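Side-chain contacts in endo-beta-mannanase (Rhizomucor miehei, PDB 4QP0), which probably hydrolyses internal beta-1,4-mannosidic linkages in mannans, galactomannans and glucomannans, as a secreted glycoside hydrolase of family 5: residues Asp140-Lys143 / Glu144-His148; Thr157-Tyr161 / Lys162-Thr166; Ile89-Ile92 / Ile93-Ala96. One frame throughout, in Å; residues are numbered along the deposited sequence.

Contact 1: Asp140-Lys143 / Glu144-His148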
loop_
_atom_site.group_PDB
_atom_site.type_symbol
_atom_site.label_atom_id
_atom_site.label_comp_id
_atom_site.label_asym_id
_atom_site.label_seq_id
_atom_site.Cartn_x
_atom_site.Cartn_y
_atom_site.Cartn_z
ATOM N N ASP A 140 -6.482 -15.145 13.414
ATOM C CA ASP A 140 -6.087 -14.776 14.780
ATOM C C ASP A 140 -4.597 -14.457 14.901
ATOM O O ASP A 140 -4.191 -13.664 15.763
ATOM C CB ASP A 140 -6.493 -15.859 15.775
ATOM C CG ASP A 140 -7.974 -15.829 16.088
ATOM O OD1 ASP A 140 -8.613 -14.778 15.856
ATOM O OD2 ASP A 140 -8.500 -16.852 16.573
ATOM N N SER A 141 -3.803 -15.071 14.027
ATOM C CA SER A 141 -2.376 -14.805 13.936
ATOM C C SER A 141 -2.116 -13.470 13.237
ATOM O O SER A 141 -1.181 -12.746 13.597
ATOM C CB SER A 141 -1.672 -15.941 13.198
ATOM O OG SER A 141 -0.267 -15.799 13.251
ATOM N N PHE A 142 -2.937 -13.145 12.238
ATOM C CA PHE A 142 -2.853 -11.842 11.589
ATOM C C PHE A 142 -3.280 -10.764 12.578
ATOM O O PHE A 142 -2.631 -9.719 12.680
ATOM C CB PHE A 142 -3.681 -11.794 10.292
ATOM C CG PHE A 142 -3.443 -10.554 9.448
ATOM C CD1 PHE A 142 -2.223 -9.861 9.494
ATOM C CD2 PHE A 142 -4.437 -10.089 8.580
ATOM C CE1 PHE A 142 -2.016 -8.724 8.718
ATOM C CE2 PHE A 142 -4.227 -8.953 7.798
ATOM C CZ PHE A 142 -3.019 -8.272 7.868
ATOM N N LYS A 143 -4.346 -11.039 13.325
ATOM C CA LYS A 143 -4.836 -10.109 14.338
ATOM C C LYS A 143 -3.786 -9.807 15.409
ATOM O O LYS A 143 -3.434 -8.640 15.628
ATOM C CB LYS A 143 -6.118 -10.627 14.978
ATOM C CG LYS A 143 -7.362 -10.384 14.147
ATOM C CD LYS A 143 -8.574 -11.019 14.812
ATOM C CE LYS A 143 -9.844 -10.705 14.035
ATOM N NZ LYS A 143 -11.035 -11.344 14.657
ATOM N N GLU A 144 -3.269 -10.849 16.056
ATOM C CA GLU A 144 -2.253 -10.660 17.092
ATOM C C GLU A 144 -1.035 -9.872 16.579
ATOM O O GLU A 144 -0.433 -9.109 17.334
ATOM C CB GLU A 144 -1.854 -11.989 17.758
ATOM C CG GLU A 144 -1.058 -12.961 16.890
ATOM C CD GLU A 144 -0.679 -14.260 17.604
ATOM O OE1 GLU A 144 -0.139 -15.177 16.932
ATOM O OE2 GLU A 144 -0.914 -14.369 18.832
ATOM N N TYR A 145 -0.702 -10.033 15.297
ATOM C CA TYR A 145 0.375 -9.260 14.674
ATOM C C TYR A 145 -0.016 -7.791 14.564
ATOM O O TYR A 145 0.767 -6.905 14.935
ATOM C CB TYR A 145 0.744 -9.821 13.299
ATOM C CG TYR A 145 1.835 -9.042 12.585
ATOM C CD1 TYR A 145 3.161 -9.110 13.016
ATOM C CD2 TYR A 145 1.543 -8.236 11.483
ATOM C CE1 TYR A 145 4.168 -8.411 12.368
ATOM C CE2 TYR A 145 2.547 -7.520 10.829
ATOM C CZ TYR A 145 3.857 -7.611 11.272
ATOM O OH TYR A 145 4.864 -6.913 10.638
ATOM N N ILE A 146 -1.231 -7.545 14.068
ATOM C CA ILE A 146 -1.777 -6.195 13.937
ATOM C C ILE A 146 -1.771 -5.496 15.293
ATOM O O ILE A 146 -1.257 -4.385 15.414
ATOM C CB ILE A 146 -3.187 -6.211 13.300
ATOM C CG1 ILE A 146 -3.069 -6.433 11.795
ATOM C CG2 ILE A 146 -3.962 -4.929 13.589
ATOM C CD1 ILE A 146 -4.369 -6.835 11.131
ATOM N N SER A 147 -2.308 -6.167 16.307
ATOM C CA SER A 147 -2.302 -5.660 17.682
ATOM C C SER A 147 -0.904 -5.276 18.139
ATOM O O SER A 147 -0.712 -4.216 18.716
ATOM C CB SER A 147 -2.877 -6.704 18.642
ATOM O OG SER A 147 -2.534 -6.399 19.987
ATOM N N HIS A 148 0.063 -6.149 17.882
ATOM C CA HIS A 148 1.441 -5.927 18.290
ATOM C C HIS A 148 2.023 -4.706 17.627
ATOM O O HIS A 148 2.666 -3.881 18.280
ATOM C CB HIS A 148 2.271 -7.160 17.959
ATOM C CG HIS A 148 3.661 -7.130 18.530
ATOM N ND1 HIS A 148 4.039 -7.920 19.548
ATOM C CD2 HIS A 148 4.768 -6.362 18.193
ATOM C CE1 HIS A 148 5.323 -7.676 19.849
ATOM N NE2 HIS A 148 5.768 -6.717 19.022
#
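Asp140 meets Glu144 one helical turn on, the carbonyl oxygen Asp140 O accepting from Glu144 N at 3.0 Å. The same carbonyl lies against the Glu144 side chain, because CG of that residue sits between its own backbone N and carbonyl carbon (chi1 70°) and the extended chain therefore folds back along the preceding turn. Ser141 receives the rest of it: Glu144 CG rests 3.3 Å from Ser141 O, and the carboxylate oxygen Glu144 OE1 stays 3.7 Å from Ser141 OG. Glu144 OE1 also has a long, weak ion pair with Lys75, while Ser141 O accepts from Tyr145 N.

Phe142 makes the principal side-chain contact. With CG anti to the backbone N (chi1 -170°), the ring is carried toward the next turn, where Ile146 places CD1 over one ring face, 3.8 Å from the ring centroid and only 8° off the normal. This is a CH-pi contact with the methyl almost centred on the ring, not at its rim. Ile146 N simultaneously donates to Phe142 O at 2.9 Å, so backbone and side chain join the same pair. The Phe142 ring also meets Phe132 and packs on Trp198 of helix 192-209.

Lys143 takes part mainly through its carbonyl, since Lys143 O accepts from Ser147 N at 2.8 Å, whereas its extended side chain runs off to a long, weak ion pair with Glu201.

Chemically, the turn is divided. Phe142 and Ile146 form a buried apolar face whose packing depends on dispersion and the methyl-ring contact, while the more exposed side carries Lys143 and Glu144, whose charges probably add modest, solvent-weakened attractions to neighbouring elements.

Contact 2: Thr157-Tyr161 / Lys162-Thr166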
loop_
_atom_site.group_PDB
_atom_site.type_symbol
_atom_site.label_atom_id
_atom_site.label_comp_id
_atom_site.label_asym_id
_atom_site.label_seq_id
_atom_site.Cartn_x
_atom_site.Cartn_y
_atom_site.Cartn_z
ATOM N N THR A 157 11.503 7.065 20.129
ATOM C CA THR A 157 10.729 8.301 20.377
ATOM C C THR A 157 9.628 8.176 21.427
ATOM O O THR A 157 9.002 9.179 21.794
ATOM C CB THR A 157 10.098 8.872 19.088
ATOM O OG1 THR A 157 9.194 7.914 18.526
ATOM C CG2 THR A 157 11.168 9.245 18.054
ATOM N N GLY A 158 9.377 6.957 21.896
ATOM C CA GLY A 158 8.437 6.736 22.996
ATOM C C GLY A 158 6.961 6.781 22.631
ATOM O O GLY A 158 6.099 6.571 23.490
ATOM N N VAL A 159 6.679 7.051 21.357
ATOM C CA VAL A 159 5.315 7.163 20.840
ATOM C C VAL A 159 4.818 5.810 20.324
ATOM O O VAL A 159 5.485 5.165 19.506
ATOM C CB VAL A 159 5.227 8.210 19.696
ATOM C CG1 VAL A 159 3.773 8.503 19.357
ATOM C CG2 VAL A 159 5.948 9.507 20.070
ATOM N N LYS A 160 3.652 5.381 20.808
ATOM C CA LYS A 160 3.014 4.164 20.306
ATOM C C LYS A 160 2.646 4.394 18.844
ATOM O O LYS A 160 2.310 5.519 18.466
ATOM C CB LYS A 160 1.763 3.809 21.113
ATOM C CG LYS A 160 2.021 3.492 22.579
ATOM C CD LYS A 160 0.833 2.795 23.227
ATOM C CE LYS A 160 1.004 2.723 24.736
ATOM N NZ LYS A 160 -0.110 1.984 25.393
ATOM N N TYR A 161 2.724 3.338 18.031
ATOM C CA TYR A 161 2.401 3.425 16.601
ATOM C C TYR A 161 1.011 4.000 16.391
ATOM O O TYR A 161 0.849 4.985 15.660
ATOM C CB TYR A 161 2.517 2.058 15.929
ATOM C CG TYR A 161 3.933 1.615 15.644
ATOM C CD1 TYR A 161 5.023 2.179 16.323
ATOM C CD2 TYR A 161 4.187 0.618 14.712
ATOM C CE1 TYR A 161 6.322 1.773 16.064
ATOM C CE2 TYR A 161 5.486 0.195 14.454
ATOM C CZ TYR A 161 6.547 0.777 15.129
ATOM O OH TYR A 161 7.832 0.360 14.861
ATOM N N LYS A 162 0.023 3.412 17.066
ATOM C CA LYS A 162 -1.357 3.871 16.976
ATOM C C LYS A 162 -1.566 5.348 17.360
ATOM O O LYS A 162 -2.575 5.949 16.994
ATOM C CB LYS A 162 -2.274 2.970 17.799
ATOM C CG LYS A 162 -1.994 2.966 19.288
ATOM C CD LYS A 162 -2.819 1.888 19.972
ATOM C CE LYS A 162 -2.753 2.026 21.486
ATOM N NZ LYS A 162 -3.435 0.905 22.204
ATOM N N ASP A 163 -0.626 5.922 18.104
ATOM C CA ASP A 163 -0.742 7.318 18.515
ATOM C C ASP A 163 0.192 8.227 17.714
ATOM O O ASP A 163 0.275 9.422 17.987
ATOM C CB ASP A 163 -0.486 7.469 20.016
ATOM C CG ASP A 163 -1.501 6.709 20.866
ATOM O OD1 ASP A 163 -2.703 6.683 20.519
ATOM O OD2 ASP A 163 -1.088 6.140 21.897
ATOM N N ASP A 164 0.865 7.664 16.713
ATOM C CA ASP A 164 1.869 8.407 15.958
ATOM C C ASP A 164 1.339 9.140 14.709
ATOM O O ASP A 164 1.058 8.508 13.698
ATOM C CB ASP A 164 3.042 7.496 15.583
ATOM C CG ASP A 164 4.341 8.260 15.446
ATOM O OD1 ASP A 164 4.298 9.439 15.035
ATOM O OD2 ASP A 164 5.406 7.690 15.764
ATOM N N PRO A 165 1.232 10.480 14.777
ATOM C CA PRO A 165 0.822 11.367 13.666
ATOM C C PRO A 165 1.681 11.261 12.410
ATOM O O PRO A 165 1.247 11.689 11.334
ATOM C CB PRO A 165 0.988 12.767 14.257
ATOM C CG PRO A 165 1.988 12.592 15.354
ATOM C CD PRO A 165 1.617 11.266 15.960
ATOM N N THR A 166 2.879 10.699 12.545
ATOM C CA THR A 166 3.773 10.475 11.407
ATOM C C THR A 166 3.229 9.416 10.445
ATOM O O THR A 166 3.487 9.468 9.237
ATOM C CB THR A 166 5.176 10.057 11.880
ATOM O OG1 THR A 166 5.605 10.918 12.947
ATOM C CG2 THR A 166 6.154 10.128 10.736
HETATM O O HOH W 1 7.463 9.149 17.000
#
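Lys160 and Asp163 close a tight backbone turn, Asp163 N donating to Lys160 O at 3.0 Å with a bent angle of 141°. The next bond in the succession, Asp164 N to Tyr161 O at 2.9 Å, is straighter. Both donors stand well above the plane of the carbonyl they address, and each bond spans three residues, the spacing of a 3-10 turn.

Among the side chains, Lys160 and Lys162 run alongside each other in the same direction, with Lys160 CD 4.1 Å from Lys162 CE. Their like charges stay 4.7 Å apart at NZ, and Lys162 NZ is hydrogen-bonded to Asn151. Asp163 also lies beside the Lys160 chain, pointing the same way, with Asp163 OD2 3.8 Å from Lys160 CB. Val159 lays CG1 against Asp164 five residues on, 3.9 Å from Asp164 CA. Asp164 swings CG roughly anti to its backbone N (chi1 -152°), which sends OD2 back to a water that donates to it at 2.8 Å and also hydrogen-bonds Thr157 OG1.

The other carboxylate oxygen, Asp164 OD1, accepts from Thr166 OG1 on its syn side and from Thr166 N on its anti side, both from one face of the carboxylate. The backbone bond defines an Asx turn, here following a 3-10 turn and leading directly into barrel strand 167-171.

Contact 3: Ile89-Ile92 / Ile93-Ala96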
loop_
_atom_site.group_PDB
_atom_site.type_symbol
_atom_site.label_atom_id
_atom_site.label_comp_id
_atom_site.label_asym_id
_atom_site.label_seq_id
_atom_site.Cartn_x
_atom_site.Cartn_y
_atom_site.Cartn_z
ATOM N N ILE A 89 11.719 -0.409 11.918
ATOM C CA ILE A 89 10.540 0.405 11.629
ATOM C C ILE A 89 10.578 1.675 12.482
ATOM O O ILE A 89 10.348 2.772 11.961
ATOM C CB ILE A 89 9.220 -0.378 11.811
ATOM C CG1 ILE A 89 9.181 -1.598 10.887
ATOM C CG2 ILE A 89 8.010 0.511 11.555
ATOM C CD1 ILE A 89 9.334 -1.297 9.405
ATOM N N ASP A 90 10.909 1.519 13.771
ATOM C CA ASP A 90 11.061 2.643 14.697
ATOM C C ASP A 90 11.959 3.717 14.083
ATOM O O ASP A 90 11.656 4.902 14.141
ATOM C CB ASP A 90 11.660 2.180 16.039
ATOM C CG ASP A 90 10.697 1.321 16.888
ATOM O OD1 ASP A 90 9.537 1.061 16.496
ATOM O OD2 ASP A 90 11.116 0.901 17.982
ATOM N N TYR A 91 13.069 3.290 13.492
ATOM C CA TYR A 91 14.014 4.216 12.893
ATOM C C TYR A 91 13.430 4.884 11.653
ATOM O O TYR A 91 13.659 6.072 11.416
ATOM C CB TYR A 91 15.343 3.523 12.584
ATOM C CG TYR A 91 16.387 4.468 12.025
ATOM C CD1 TYR A 91 17.102 5.331 12.861
ATOM C CD2 TYR A 91 16.650 4.512 10.654
ATOM C CE1 TYR A 91 18.054 6.205 12.345
ATOM C CE2 TYR A 91 17.598 5.383 10.131
ATOM C CZ TYR A 91 18.296 6.220 10.976
ATOM O OH TYR A 91 19.231 7.075 10.444
ATOM N N ILE A 92 12.663 4.123 10.874
ATOM C CA ILE A 92 12.013 4.665 9.681
ATOM C C ILE A 92 11.027 5.773 10.057
ATOM O O ILE A 92 11.077 6.873 9.492
ATOM C CB ILE A 92 11.328 3.563 8.846
ATOM C CG1 ILE A 92 12.385 2.701 8.157
ATOM C CG2 ILE A 92 10.398 4.172 7.802
ATOM C CD1 ILE A 92 11.868 1.361 7.671
ATOM N N ILE A 93 10.163 5.486 11.028
ATOM C CA ILE A 93 9.180 6.456 11.520
ATOM C C ILE A 93 9.854 7.726 12.027
ATOM O O ILE A 93 9.299 8.816 11.897
ATOM C CB ILE A 93 8.316 5.872 12.659
ATOM C CG1 ILE A 93 7.650 4.557 12.232
ATOM C CG2 ILE A 93 7.252 6.870 13.108
ATOM C CD1 ILE A 93 6.969 3.829 13.376
ATOM N N GLN A 94 11.035 7.566 12.621
ATOM C CA GLN A 94 11.772 8.670 13.232
ATOM C C GLN A 94 12.288 9.631 12.160
ATOM O O GLN A 94 12.072 10.836 12.249
ATOM C CB GLN A 94 12.936 8.133 14.067
ATOM C CG GLN A 94 13.641 9.193 14.898
ATOM C CD GLN A 94 15.007 8.747 15.383
ATOM O OE1 GLN A 94 15.306 8.828 16.577
ATOM N NE2 GLN A 94 15.845 8.275 14.463
ATOM N N GLN A 95 12.955 9.071 11.153
ATOM C CA GLN A 95 13.490 9.839 10.038
ATOM C C GLN A 95 12.385 10.423 9.172
ATOM O O GLN A 95 12.554 11.512 8.600
ATOM C CB GLN A 95 14.436 8.985 9.189
ATOM C CG GLN A 95 15.703 8.547 9.905
ATOM C CD GLN A 95 16.353 9.666 10.688
ATOM O OE1 GLN A 95 16.725 9.487 11.848
ATOM N NE2 GLN A 95 16.481 10.834 10.063
ATOM N N ALA A 96 11.257 9.715 9.085
ATOM C CA ALA A 96 10.086 10.256 8.392
ATOM C C ALA A 96 9.624 11.541 9.083
ATOM O O ALA A 96 9.571 12.606 8.451
ATOM C CB ALA A 96 8.966 9.231 8.326
#
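Aromatic and amide contacts dominate the side chains, with the Tyr91 ring meeting both Gln94 and Gln95. Gln95 CG lies over one face of the ring, 3.9 Å from its centroid and offset toward the rim, a CH-pi contact. A bend at the second torsion of Gln95 (chi2 -45°) folds its amide back over the phenol end, where Gln95 OE1 comes 3.6 Å from Tyr91 CE1; amide and ring planes are 38° apart. Gln94 instead keeps an extended chain and brings its amide nitrogen obliquely to the ring, NE2 lying 3.6 Å from Tyr91 CD1. Its amide is turned more steeply, at 66° to the ring plane.

The apolar component is smaller. Ile89 and Ile93, one turn apart, touch through Ile89 CG2 and Ile93 CD1 at 3.9 Å, and Ile93 CG1 also presses on the Ile89 carbonyl oxygen.

Backbone hydrogen bonds tie the two halves together in the alpha-helical pattern. Ile93 N donates to Ile89 O at 2.9 Å, and Ala96 N to Ile92 O at the same length. Gln95 N donates to Tyr91 O at 3.1 Å. The bond from Gln94 N to Asp90 O is more bent, and Gln94 N has a second, weak bond to Tyr91 O, so this amide is shared between two carbonyls.

Within the barrel, the two turns face different neighbours. Tyr91, Gln95 and Ala96 pack toward helix 34-47, with Gln95 and Ala96 both touching Phe41. Ile89, Ile92, Ile93 and Ala96 reach strand 102-106, the two faces together placing helix 87-98 between the strand it precedes and an adjacent helix.

In the fold
Along the chain the order is contact 3, contact 1, contact 2: helix 87-98, helix 136-151, then the loop from that helix to strand 167-171. These elements belong to the TIM barrel, helix 87-98 leading into strand 102-106, which pairs in parallel with 167-171. Contacts 2 and 3 have centres about 10 Å apart and touch: Tyr161 OH lies 2.5 Å from Asp90 OD1, a probable hydrogen bond, and Asp164 packs on Ile93. Contact 1 stands apart, its centre about 18 Å from contact 2 and about 21 Å from contact 3. The loop after helix 136-151 thus packs on helix 87-98 on its way into strand 167-171, tying a helix-to-strand connection to another helix of the outer layer.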